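Local structure of UV damage endonuclease (3TC3) at residues C61-L66 with L104-D109; L192-D197 with T213-I218; G262-T267 with M286-D291. The protein probably cuts DNA next to ultraviolet-induced and other lesions as a metal-dependent endonuclease of DNA excision repair. One frame throughout, in Å; residues are numbered along the deposited sequence.

Overall arrangement
UV damage endonuclease is a TIM barrel, and the three contacts sample it from outer layer to metal site. Contact 1 lies between two helices outside the barrel wall, away from the metal; its buried leucine and isoleucine packing is edged by one salt bridge. Contact 2, almost wholly buried, joins neighbouring strands of the wall through backbone hydrogen bonds and branched apolar side chains. Contact 3 is partly exposed and pairs a loop with a strand end and the loop after it, near the barrel mouth, through polar and water-mediated links. Contacts 2 and 3 have centres about 21 Å apart, yet Glu195 and Glu288 bind the same manganese ion and share a water. Contact 1 reaches neither.

Contact 1. Residues C61-L66 with L104-D109; sequences CLKNIL and LGDIGD
Ile107 carries the apolar side of this contact between helix 48-71 and helix 101-113, two helices of the outer layer of the TIM barrel. Its CG2 methyl meets Leu66 CD1 at 3.7 Å, the two side chains crossing at about a right angle, and lies 4.2 Å from Leu62 CD2. On its other branch, Ile107 CG1 sits 4.0 Å from Lys63 CB, where the two chains slide past each other in opposite directions.

Beyond that point Lys63 turns from apolar to ionic partner. With CG anti to the backbone N (chi1 -179°) and bends at chi2 and chi4, the chain brings its ammonium group to Asp106. NZ donates to Asp106 OD2 at 2.8 Å in a salt bridge that meets the syn side of the oxygen, 16° out of the carboxylate plane. Asp106 OD1 is farther from Lys63 NZ, at 3.4 Å, so the grip is one-sided.

The local helix axes run 10.2 Å apart and only 13° from parallel, as for neighbouring helices packed side by side around the barrel. Phe77 of strand 76-78 supports Leu62 and Leu66 from the wall, while Phe110 touches both Lys63 and Leu66. Met153 of helix 133-153 packs on Leu62. At the start of 61-66 the helix is tied to a preceding loop by the disulfide between Cys61 SG and Cys35 SG.

Contact 2. Residues L192-D197 with T213-I218; sequences LVIEND and TGIPVI. With MN (manganese (II) ion), chain C.
Val193 spreads its two methyls over two residues of the neighbouring segment: CG1 rests on the proline ring, 3.9 Å from Pro216 CD, and CG2 presses on Ile218 CD1 at 3.4 Å, tighter than usual for two carbons. With chi1 of Val193 at -56°, CG1 lies beside the backbone N, toward the proline, and CG2 between that N and the carbonyl carbon, toward Ile218.

The backbones pair as parallel strands. Ile194 N donates to Pro216 O at 3.0 Å, and Ile194 O accepts from Ile218 N at 2.8 Å, so Ile194 is bonded to the residues before and after Val217, its bridge partner. Ile194 itself points to the opposite face from Glu195 and Ile218, and its CG1 meets Ile215 CG2 at 4.0 Å.

Glu195, extended beyond CG, carries its carboxylate to the metal site. OE2 binds manganese at 2.2 Å, and OE1 accepts from a water, 2.8 Å away, that is also a metal ligand; Asp220 and Glu288 bind the same ion. Asn196 OD1 accepts from the backbone N of Asp220, a second-shell bond that would help place that ligand.

The pair belongs to the beta-alpha-beta unit of strands 192-195 and 217-220 with helix 203-213, whose Cys206 and Ile209 cover Ile194. Phe177 and Phe181 of helix 170-181 pack on Ile215, and strand 158-162 continues the barrel wall through backbone bonds to Val193 and Glu195.

Contact 3. Residues G262-T267 with M286-D291; sequences GVHATT and MLEVKD. With MN (manganese (II) ion), chain C.
Lys290 lies along the chain from Thr266 back to His264. Its CB packs 3.8 Å from Thr266 CA, and CG comes within 3.5 Å of Ala265 O. Farther out, CE passes near the carbonyl oxygen of His264, and NZ ends 4.0 Å from His264 CB. Bends at chi2 (-73°) and chi4 fold the chain back along this path. At the tip, NZ donates to two waters: one is held more strongly by His264 N, which also donates to it, while the other lies at the edge of the His264 ring, in its plane, with only a weak bond to ND1. The root of the lysine is fixed as well, since Lys290 N donates to Ala265 O at 3.0 Å.

Segment 262-267 is a loop following strand 249-252; residues 286-291 comprise the end of strand 283-287 and the loop beyond it, both at the mouth of the TIM barrel. There Glu288 OE1 binds manganese at 2.3 Å and lies 3.7 Å from His264 CE1, the ring and carboxylate planes 35° apart. Glu288 OE2 makes a salt bridge with Arg78 and accepts from a metal-bound water.

At the far end Thr267 OG1 donates to Asp291 OD2 at a short 2.5 Å, meeting the syn side, 28° out of the carboxylate plane. Ser295 of helix 293-305 hydrogen-bonds both to Thr267 OG1 and to Asp291 OD1.

Contact 1. Residues C61-L66 with L104-D109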
ATOM      1  N   CYS A  61     -18.476  -1.248  -4.522  1.00 20.72           N
ATOM      2  CA  CYS A  61     -18.209  -0.833  -3.155  1.00 20.03           C
ATOM      3  C   CYS A  61     -17.015   0.085  -3.137  1.00 18.53           C
ATOM      4  O   CYS A  61     -17.050   1.107  -2.450  1.00 17.63           O
ATOM      5  CB  CYS A  61     -17.962  -2.055  -2.354  1.00 23.96           C
ATOM      6  SG  CYS A  61     -19.554  -2.924  -1.942  1.00 28.59           S
ATOM      7  N   LEU A  62     -15.967  -0.244  -3.917  1.00 16.46           N
ATOM      8  CA  LEU A  62     -14.822   0.731  -4.015  1.00 15.66           C
ATOM      9  C   LEU A  62     -15.269   2.106  -4.473  1.00 15.73           C
ATOM     10  O   LEU A  62     -14.837   3.081  -3.884  1.00 16.18           O
ATOM     11  CB  LEU A  62     -13.723   0.150  -4.956  1.00 15.15           C
ATOM     12  CG  LEU A  62     -12.482   1.077  -5.138  1.00 14.27           C
ATOM     13  CD1 LEU A  62     -11.709   1.464  -3.821  1.00 13.81           C
ATOM     14  CD2 LEU A  62     -11.522   0.406  -6.128  1.00 14.52           C
ATOM     15  N   LYS A  63     -16.167   2.198  -5.492  1.00 17.21           N
ATOM     16  CA  LYS A  63     -16.621   3.501  -5.930  1.00 18.57           C
ATOM     17  C   LYS A  63     -17.365   4.174  -4.798  1.00 18.08           C
ATOM     18  O   LYS A  63     -17.126   5.335  -4.538  1.00 18.54           O
ATOM     19  CB  LYS A  63     -17.576   3.358  -7.135  1.00 20.35           C
ATOM     20  CG  LYS A  63     -18.072   4.679  -7.672  1.00 23.17           C
ATOM     21  CD  LYS A  63     -17.022   5.567  -8.355  1.00 27.45           C
ATOM     22  CE  LYS A  63     -17.575   6.993  -8.716  1.00 31.94           C
ATOM     23  NZ  LYS A  63     -18.683   6.983  -9.780  1.00 31.98           N
ATOM     24  N   ASN A  64     -18.205   3.424  -4.105  1.00 18.94           N
ATOM     25  CA  ASN A  64     -18.951   4.003  -2.974  1.00 19.71           C
ATOM     26  C   ASN A  64     -18.021   4.498  -1.851  1.00 17.29           C
ATOM     27  O   ASN A  64     -18.231   5.574  -1.298  1.00 19.42           O
ATOM     28  CB  ASN A  64     -19.953   3.018  -2.452  1.00 21.62           C
ATOM     29  CG  ASN A  64     -21.125   2.846  -3.406  1.00 26.45           C
ATOM     30  OD1 ASN A  64     -21.363   3.692  -4.297  1.00 29.85           O
ATOM     31  ND2 ASN A  64     -21.815   1.731  -3.276  1.00 29.58           N
ATOM     32  N   ILE A  65     -16.976   3.711  -1.554  1.00 15.37           N
ATOM     33  CA  ILE A  65     -16.011   4.159  -0.602  1.00 15.19           C
ATOM     34  C   ILE A  65     -15.295   5.437  -0.989  1.00 14.43           C
ATOM     35  O   ILE A  65     -15.077   6.319  -0.128  1.00 14.58           O
ATOM     36  CB  ILE A  65     -14.956   2.966  -0.374  1.00 14.32           C
ATOM     37  CG1 ILE A  65     -15.581   1.801   0.372  1.00 15.57           C
ATOM     38  CG2 ILE A  65     -13.650   3.506   0.323  1.00 13.91           C
ATOM     39  CD1 ILE A  65     -14.643   0.579   0.519  1.00 16.43           C
ATOM     40  N   LEU A  66     -14.888   5.547  -2.265  1.00 14.12           N
ATOM     41  CA  LEU A  66     -14.113   6.701  -2.673  1.00 14.77           C
ATOM     42  C   LEU A  66     -15.052   7.933  -2.593  1.00 15.78           C
ATOM     43  O   LEU A  66     -14.612   8.975  -2.212  1.00 16.22           O
ATOM     44  CB  LEU A  66     -13.514   6.566  -4.075  1.00 16.45           C
ATOM     45  CG  LEU A  66     -12.443   5.461  -4.104  1.00 15.11           C
ATOM     46  CD1 LEU A  66     -12.191   5.150  -5.624  1.00 17.44           C
ATOM     47  CD2 LEU A  66     -11.125   5.909  -3.367  1.00 16.19           C
ATOM     48  N   LEU A 104     -14.149   0.204 -14.199  1.00 22.59           N
ATOM     49  CA  LEU A 104     -12.715   0.534 -13.946  1.00 20.97           C
ATOM     50  C   LEU A 104     -12.336   1.959 -14.387  1.00 22.01           C
ATOM     51  O   LEU A 104     -11.712   2.719 -13.605  1.00 19.64           O
ATOM     52  CB  LEU A 104     -11.799  -0.541 -14.532  1.00 21.54           C
ATOM     53  CG  LEU A 104     -11.949  -1.927 -13.911  1.00 20.78           C
ATOM     54  CD1 LEU A 104     -11.323  -3.078 -14.765  1.00 21.12           C
ATOM     55  CD2 LEU A 104     -11.195  -1.840 -12.460  1.00 18.83           C
ATOM     56  N   GLY A 105     -12.721   2.335 -15.602  1.00 23.63           N
ATOM     57  CA  GLY A 105     -12.514   3.690 -16.078  1.00 24.21           C
ATOM     58  C   GLY A 105     -13.236   4.731 -15.220  1.00 23.45           C
ATOM     59  O   GLY A 105     -12.692   5.800 -14.964  1.00 25.14           O
ATOM     60  N   ASP A 106     -14.446   4.420 -14.754  1.00 24.18           N
ATOM     61  CA  ASP A 106     -15.282   5.336 -13.973  1.00 25.93           C
ATOM     62  C   ASP A 106     -14.603   5.647 -12.622  1.00 24.08           C
ATOM     63  O   ASP A 106     -14.524   6.829 -12.221  1.00 23.98           O
ATOM     64  CB  ASP A 106     -16.669   4.736 -13.748  1.00 30.20           C
ATOM     65  CG  ASP A 106     -17.503   5.523 -12.752  1.00 33.59           C
ATOM     66  OD1 ASP A 106     -17.970   6.631 -13.088  1.00 38.87           O
ATOM     67  OD2 ASP A 106     -17.749   5.064 -11.609  1.00 34.54           O
ATOM     68  N   ILE A 107     -14.061   4.578 -11.990  1.00 21.57           N
ATOM     69  CA  ILE A 107     -13.407   4.709 -10.693  1.00 20.40           C
ATOM     70  C   ILE A 107     -12.143   5.536 -10.907  1.00 20.01           C
ATOM     71  O   ILE A 107     -11.876   6.452 -10.142  1.00 19.92           O
ATOM     72  CB  ILE A 107     -13.100   3.328 -10.110  1.00 19.36           C
ATOM     73  CG1 ILE A 107     -14.398   2.698  -9.531  1.00 20.47           C
ATOM     74  CG2 ILE A 107     -12.002   3.490  -8.969  1.00 18.42           C
ATOM     75  CD1 ILE A 107     -14.308   1.152  -9.384  1.00 20.29           C
ATOM     76  N   GLY A 108     -11.363   5.200 -11.951  1.00 19.14           N
ATOM     77  CA  GLY A 108     -10.180   5.984 -12.216  1.00 19.29           C
ATOM     78  C   GLY A 108     -10.479   7.472 -12.514  1.00 20.35           C
ATOM     79  O   GLY A 108      -9.738   8.364 -12.036  1.00 19.59           O
ATOM     80  N   ASP A 109     -11.538   7.745 -13.269  1.00 22.17           N
ATOM     81  CA  ASP A 109     -11.914   9.155 -13.496  1.00 23.99           C
ATOM     82  C   ASP A 109     -12.210   9.862 -12.234  1.00 22.22           C
ATOM     83  O   ASP A 109     -11.761  11.002 -12.025  1.00 25.48           O
ATOM     84  CB  ASP A 109     -13.151   9.311 -14.423  1.00 25.77           C
ATOM     85  CG  ASP A 109     -12.883   8.845 -15.819  1.00 29.18           C
ATOM     86  OD1 ASP A 109     -11.711   8.732 -16.250  1.00 30.61           O
ATOM     87  OD2 ASP A 109     -13.891   8.572 -16.515  1.00 34.50           O
TER

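Contact 2. Residues L192-D197 with T213-I218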
ATOM      1  N   LEU A 192       6.750   0.949  -8.369  1.00 11.60           N
ATOM      2  CA  LEU A 192       7.114   0.190  -7.146  1.00 10.84           C
ATOM      3  C   LEU A 192       7.748   1.103  -6.091  1.00 10.39           C
ATOM      4  O   LEU A 192       8.513   2.036  -6.409  1.00 11.84           O
ATOM      5  CB  LEU A 192       8.143  -0.894  -7.529  1.00 11.49           C
ATOM      6  CG  LEU A 192       8.217  -2.025  -6.529  1.00 13.53           C
ATOM      7  CD1 LEU A 192       6.965  -2.936  -6.624  1.00 13.12           C
ATOM      8  CD2 LEU A 192       9.465  -2.921  -6.812  1.00 16.07           C
ATOM      9  N   VAL A 193       7.355   0.842  -4.826  1.00  9.54           N
ATOM     10  CA  VAL A 193       7.971   1.524  -3.704  1.00 10.09           C
ATOM     11  C   VAL A 193       8.264   0.469  -2.615  1.00 10.04           C
ATOM     12  O   VAL A 193       7.658  -0.610  -2.624  1.00 10.10           O
ATOM     13  CB  VAL A 193       7.114   2.701  -3.121  1.00 10.30           C
ATOM     14  CG1 VAL A 193       6.781   3.708  -4.221  1.00 10.92           C
ATOM     15  CG2 VAL A 193       5.850   2.115  -2.469  1.00 11.32           C
ATOM     16  N   ILE A 194       9.301   0.699  -1.808  1.00  9.75           N
ATOM     17  CA  ILE A 194       9.654  -0.309  -0.815  1.00  9.72           C
ATOM     18  C   ILE A 194       9.478   0.285   0.585  1.00 10.35           C
ATOM     19  O   ILE A 194       9.707   1.435   0.807  1.00 12.32           O
ATOM     20  CB  ILE A 194      11.115  -0.838  -0.992  1.00 10.69           C
ATOM     21  CG1 ILE A 194      12.101   0.291  -0.974  1.00 11.29           C
ATOM     22  CG2 ILE A 194      11.259  -1.739  -2.248  1.00 11.84           C
ATOM     23  CD1 ILE A 194      13.623  -0.220  -0.966  1.00 12.37           C
ATOM     24  N   GLU A 195       9.179  -0.555   1.549  1.00 11.85           N
ATOM     25  CA  GLU A 195       8.936  -0.089   2.899  1.00 11.89           C
ATOM     26  C   GLU A 195       9.844  -0.884   3.855  1.00 11.47           C
ATOM     27  O   GLU A 195      10.199  -2.071   3.670  1.00 11.61           O
ATOM     28  CB  GLU A 195       7.490  -0.506   3.206  1.00 14.74           C
ATOM     29  CG  GLU A 195       6.956  -0.208   4.620  1.00 18.64           C
ATOM     30  CD  GLU A 195       5.646  -0.943   4.926  1.00 24.70           C
ATOM     31  OE1 GLU A 195       4.932  -1.354   4.014  1.00 24.18           O
ATOM     32  OE2 GLU A 195       5.308  -1.079   6.111  1.00 31.48           O
ATOM     33  N   ASN A 196      10.248  -0.200   4.917  1.00 10.62           N
ATOM     34  CA  ASN A 196      11.018  -0.839   5.926  1.00 10.57           C
ATOM     35  C   ASN A 196      10.144  -1.815   6.723  1.00 12.32           C
ATOM     36  O   ASN A 196       8.949  -1.531   6.939  1.00 13.61           O
ATOM     37  CB  ASN A 196      11.697   0.222   6.828  1.00 11.15           C
ATOM     38  CG  ASN A 196      10.695   1.162   7.524  1.00 10.80           C
ATOM     39  OD1 ASN A 196       9.933   1.817   6.824  1.00 12.24           O
ATOM     40  ND2 ASN A 196      10.657   1.162   8.873  1.00 10.97           N
ATOM     41  N   ASP A 197      10.762  -2.891   7.165  1.00 13.32           N
ATOM     42  CA  ASP A 197      10.031  -3.827   8.073  1.00 13.95           C
ATOM     43  C   ASP A 197      10.565  -3.851   9.483  1.00 14.39           C
ATOM     44  O   ASP A 197      11.607  -3.233   9.752  1.00 15.72           O
ATOM     45  CB  ASP A 197       9.915  -5.190   7.368  1.00 15.15           C
ATOM     46  CG  ASP A 197      11.248  -5.925   7.328  1.00 15.76           C
ATOM     47  OD1 ASP A 197      11.615  -6.551   8.370  1.00 20.09           O
ATOM     48  OD2 ASP A 197      11.966  -5.943   6.302  1.00 15.27           O
ATOM     49  N   THR A 213      18.657   2.455  -7.426  1.00 11.72           N
ATOM     50  CA  THR A 213      17.511   2.040  -8.266  1.00 11.88           C
ATOM     51  C   THR A 213      16.560   3.184  -8.571  1.00 12.37           C
ATOM     52  O   THR A 213      15.724   2.996  -9.496  1.00 12.88           O
ATOM     53  CB  THR A 213      16.631   0.962  -7.610  1.00 12.09           C
ATOM     54  OG1 THR A 213      16.258   1.417  -6.304  1.00 11.81           O
ATOM     55  CG2 THR A 213      17.436  -0.330  -7.499  1.00 11.94           C
ATOM     56  N   GLY A 214      16.528   4.207  -7.718  1.00 12.53           N
ATOM     57  CA  GLY A 214      15.506   5.248  -7.842  1.00 13.38           C
ATOM     58  C   GLY A 214      14.164   4.845  -7.230  1.00 12.46           C
ATOM     59  O   GLY A 214      13.163   5.626  -7.359  1.00 12.80           O
ATOM     60  N   ILE A 215      14.076   3.700  -6.558  1.00 11.66           N
ATOM     61  CA  ILE A 215      12.799   3.268  -5.887  1.00 11.21           C
ATOM     62  C   ILE A 215      12.482   4.151  -4.670  1.00 11.71           C
ATOM     63  O   ILE A 215      13.266   4.179  -3.779  1.00 12.84           O
ATOM     64  CB  ILE A 215      12.905   1.815  -5.439  1.00 10.31           C
ATOM     65  CG1 ILE A 215      13.076   0.912  -6.691  1.00 11.36           C
ATOM     66  CG2 ILE A 215      11.592   1.388  -4.796  1.00 11.23           C
ATOM     67  CD1 ILE A 215      13.496  -0.480  -6.252  1.00 13.09           C
ATOM     68  N   PRO A 216      11.342   4.801  -4.635  1.00 11.17           N
ATOM     69  CA  PRO A 216      10.986   5.537  -3.350  1.00 11.31           C
ATOM     70  C   PRO A 216      10.752   4.627  -2.189  1.00 10.64           C
ATOM     71  O   PRO A 216      10.343   3.454  -2.326  1.00 10.58           O
ATOM     72  CB  PRO A 216       9.718   6.303  -3.736  1.00 10.94           C
ATOM     73  CG  PRO A 216       9.688   6.240  -5.313  1.00 12.04           C
ATOM     74  CD  PRO A 216      10.255   4.907  -5.658  1.00 11.55           C
ATOM     75  N   VAL A 217      11.095   5.120  -1.018  1.00 11.04           N
ATOM     76  CA  VAL A 217      10.902   4.434   0.224  1.00 10.28           C
ATOM     77  C   VAL A 217       9.700   4.970   0.993  1.00 10.87           C
ATOM     78  O   VAL A 217       9.627   6.166   1.274  1.00 12.80           O
ATOM     79  CB  VAL A 217      12.183   4.546   1.091  1.00 10.92           C
ATOM     80  CG1 VAL A 217      12.035   3.764   2.468  1.00 10.39           C
ATOM     81  CG2 VAL A 217      13.413   4.028   0.275  1.00 11.74           C
ATOM     82  N   ILE A 218       8.809   4.053   1.299  1.00 11.04           N
ATOM     83  CA  ILE A 218       7.721   4.386   2.267  1.00 11.17           C
ATOM     84  C   ILE A 218       8.231   4.139   3.674  1.00 11.74           C
ATOM     85  O   ILE A 218       8.608   2.994   4.021  1.00 13.21           O
ATOM     86  CB  ILE A 218       6.485   3.471   2.041  1.00 12.31           C
ATOM     87  CG1 ILE A 218       5.830   3.825   0.749  1.00 16.06           C
ATOM     88  CG2 ILE A 218       5.423   3.693   3.224  1.00 13.06           C
ATOM     89  CD1 ILE A 218       4.465   3.155   0.513  1.00 18.85           C
TER
HETATM   90 MN    MN C 290       3.415  -0.442   7.072  1.00 45.06          MN
HETATM   91  O   HOH W   1       2.534  -1.908   5.403  1.00 26.75           O

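Contact 3. Residues G262-T267 with M286-D291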
ATOM      1  N   GLY A 262       5.018  -4.961  17.475  1.00 16.37           N
ATOM      2  CA  GLY A 262       4.684  -4.901  16.084  1.00 16.82           C
ATOM      3  C   GLY A 262       3.238  -5.201  15.753  1.00 16.41           C
ATOM      4  O   GLY A 262       2.803  -4.961  14.608  1.00 19.89           O
ATOM      5  N   VAL A 263       2.495  -5.734  16.705  1.00 17.24           N
ATOM      6  CA  VAL A 263       1.062  -5.934  16.494  1.00 15.77           C
ATOM      7  C   VAL A 263       0.411  -4.583  16.396  1.00 16.95           C
ATOM      8  O   VAL A 263       0.556  -3.744  17.307  1.00 17.12           O
ATOM      9  CB  VAL A 263       0.448  -6.762  17.645  1.00 17.29           C
ATOM     10  CG1 VAL A 263      -1.115  -6.810  17.537  1.00 18.33           C
ATOM     11  CG2 VAL A 263       1.073  -8.207  17.591  1.00 20.38           C
ATOM     12  N   HIS A 264      -0.333  -4.393  15.311  1.00 17.36           N
ATOM     13  CA  HIS A 264      -0.911  -3.050  15.020  1.00 16.49           C
ATOM     14  C   HIS A 264      -2.120  -2.745  15.955  1.00 16.78           C
ATOM     15  O   HIS A 264      -2.913  -3.593  16.301  1.00 18.08           O
ATOM     16  CB  HIS A 264      -1.479  -3.012  13.600  1.00 17.92           C
ATOM     17  CG  HIS A 264      -0.456  -2.875  12.492  1.00 24.46           C
ATOM     18  ND1 HIS A 264      -0.832  -2.866  11.183  1.00 29.83           N
ATOM     19  CD2 HIS A 264       0.916  -2.741  12.517  1.00 30.05           C
ATOM     20  CE1 HIS A 264       0.258  -2.769  10.404  1.00 30.83           C
ATOM     21  NE2 HIS A 264       1.340  -2.677  11.210  1.00 29.40           N
ATOM     22  N   ALA A 265      -2.181  -1.501  16.380  1.00 14.75           N
ATOM     23  CA  ALA A 265      -3.230  -1.015  17.224  1.00 13.86           C
ATOM     24  C   ALA A 265      -4.616  -1.178  16.585  1.00 12.97           C
ATOM     25  O   ALA A 265      -4.790  -1.132  15.353  1.00 13.87           O
ATOM     26  CB  ALA A 265      -2.983   0.438  17.527  1.00 14.53           C
ATOM     27  N   THR A 266      -5.587  -1.340  17.503  1.00 12.13           N
ATOM     28  CA  THR A 266      -6.965  -1.503  17.038  1.00 12.80           C
ATOM     29  C   THR A 266      -7.583  -0.125  16.702  1.00 12.41           C
ATOM     30  O   THR A 266      -8.656  -0.070  16.076  1.00 12.91           O
ATOM     31  CB  THR A 266      -7.831  -2.238  18.105  1.00 13.48           C
ATOM     32  OG1 THR A 266      -7.527  -1.761  19.399  1.00 14.21           O
ATOM     33  CG2 THR A 266      -7.506  -3.724  18.014  1.00 15.43           C
ATOM     34  N   THR A 267      -6.908   0.949  17.121  1.00 12.44           N
ATOM     35  CA  THR A 267      -7.354   2.310  16.725  1.00 12.49           C
ATOM     36  C   THR A 267      -6.183   3.241  17.001  1.00 13.18           C
ATOM     37  O   THR A 267      -5.277   2.867  17.777  1.00 13.61           O
ATOM     38  CB  THR A 267      -8.583   2.761  17.633  1.00 13.51           C
ATOM     39  OG1 THR A 267      -9.183   3.958  17.069  1.00 13.84           O
ATOM     40  CG2 THR A 267      -8.131   3.084  19.106  1.00 15.88           C
ATOM     41  N   MET A 286      -0.913   6.980   5.464  1.00 10.46           N
ATOM     42  CA  MET A 286      -1.833   5.824   5.395  1.00  9.67           C
ATOM     43  C   MET A 286      -1.962   5.196   6.746  1.00 10.04           C
ATOM     44  O   MET A 286      -0.930   4.778   7.360  1.00 10.59           O
ATOM     45  CB  MET A 286      -1.211   4.768   4.471  1.00 10.48           C
ATOM     46  CG  MET A 286      -2.133   3.502   4.279  1.00  8.89           C
ATOM     47  SD  MET A 286      -3.813   3.863   3.720  1.00 10.68           S
ATOM     48  CE  MET A 286      -3.450   4.668   2.152  1.00 10.50           C
ATOM     49  N   LEU A 287      -3.146   5.213   7.342  1.00 10.13           N
ATOM     50  CA  LEU A 287      -3.347   4.599   8.675  1.00 10.19           C
ATOM     51  C   LEU A 287      -3.492   3.133   8.682  1.00 10.78           C
ATOM     52  O   LEU A 287      -4.371   2.599   7.968  1.00 14.40           O
ATOM     53  CB  LEU A 287      -4.596   5.204   9.368  1.00 11.98           C
ATOM     54  CG  LEU A 287      -4.589   6.717   9.347  1.00 11.09           C
ATOM     55  CD1 LEU A 287      -5.949   7.230   9.915  1.00 13.73           C
ATOM     56  CD2 LEU A 287      -3.440   7.310  10.247  1.00 13.31           C
ATOM     57  N   GLU A 288      -2.577   2.430   9.301  1.00 10.05           N
ATOM     58  CA  GLU A 288      -2.662   0.951   9.309  1.00 10.67           C
ATOM     59  C   GLU A 288      -3.047   0.506  10.718  1.00 11.66           C
ATOM     60  O   GLU A 288      -2.181   0.272  11.637  1.00 13.24           O
ATOM     61  CB  GLU A 288      -1.258   0.382   9.003  1.00 11.89           C
ATOM     62  CG  GLU A 288      -0.814   0.682   7.587  1.00 15.20           C
ATOM     63  CD  GLU A 288       0.445  -0.069   7.201  1.00 20.78           C
ATOM     64  OE1 GLU A 288       1.379  -0.112   8.055  1.00 26.26           O
ATOM     65  OE2 GLU A 288       0.538  -0.487   6.051  1.00 22.65           O
ATOM     66  N   VAL A 289      -4.318   0.744  10.960  1.00 11.75           N
ATOM     67  CA  VAL A 289      -4.898   0.337  12.272  1.00 12.17           C
ATOM     68  C   VAL A 289      -6.199  -0.407  11.973  1.00 11.42           C
ATOM     69  O   VAL A 289      -6.829  -0.290  10.934  1.00 13.02           O
ATOM     70  CB  VAL A 289      -5.118   1.553  13.166  1.00 14.64           C
ATOM     71  CG1 VAL A 289      -3.750   2.030  13.765  1.00 15.75           C
ATOM     72  CG2 VAL A 289      -5.943   2.674  12.489  1.00 15.39           C
ATOM     73  N   LYS A 290      -6.661  -1.154  12.978  1.00 11.99           N
ATOM     74  CA  LYS A 290      -7.642  -2.134  12.623  1.00 13.11           C
ATOM     75  C   LYS A 290      -9.051  -1.536  12.480  1.00 12.49           C
ATOM     76  O   LYS A 290      -9.876  -2.174  11.824  1.00 13.10           O
ATOM     77  CB  LYS A 290      -7.740  -3.173  13.749  1.00 14.62           C
ATOM     78  CG  LYS A 290      -6.367  -3.937  13.927  1.00 20.62           C
ATOM     79  CD  LYS A 290      -6.127  -4.876  12.828  1.00 24.39           C
ATOM     80  CE  LYS A 290      -4.854  -5.691  13.244  1.00 27.88           C
ATOM     81  NZ  LYS A 290      -3.923  -5.730  12.068  1.00 37.24           N
ATOM     82  N   ASP A 291      -9.300  -0.333  13.019  1.00 11.23           N
ATOM     83  CA  ASP A 291     -10.659   0.257  12.792  1.00 11.95           C
ATOM     84  C   ASP A 291     -10.763   1.196  11.601  1.00 12.35           C
ATOM     85  O   ASP A 291     -11.838   1.820  11.402  1.00 13.13           O
ATOM     86  CB  ASP A 291     -11.181   0.986  14.089  1.00 11.99           C
ATOM     87  CG  ASP A 291     -10.377   2.187  14.504  1.00 12.64           C
ATOM     88  OD1 ASP A 291      -9.332   2.470  13.844  1.00 13.55           O
ATOM     89  OD2 ASP A 291     -10.818   2.818  15.481  1.00 15.09           O
TER
HETATM   90 MN    MN C 290       3.415  -0.442   7.072  1.00 45.06          MN
HETATM   91  O   HOH W   2      -4.209  -2.875  10.839  1.00 22.92           O
HETATM   92  O   HOH W   3      -1.045  -6.473  13.447  1.00 31.15           O
HETATM   93  O   HOH W   1       2.534  -1.908   5.403  1.00 26.75           O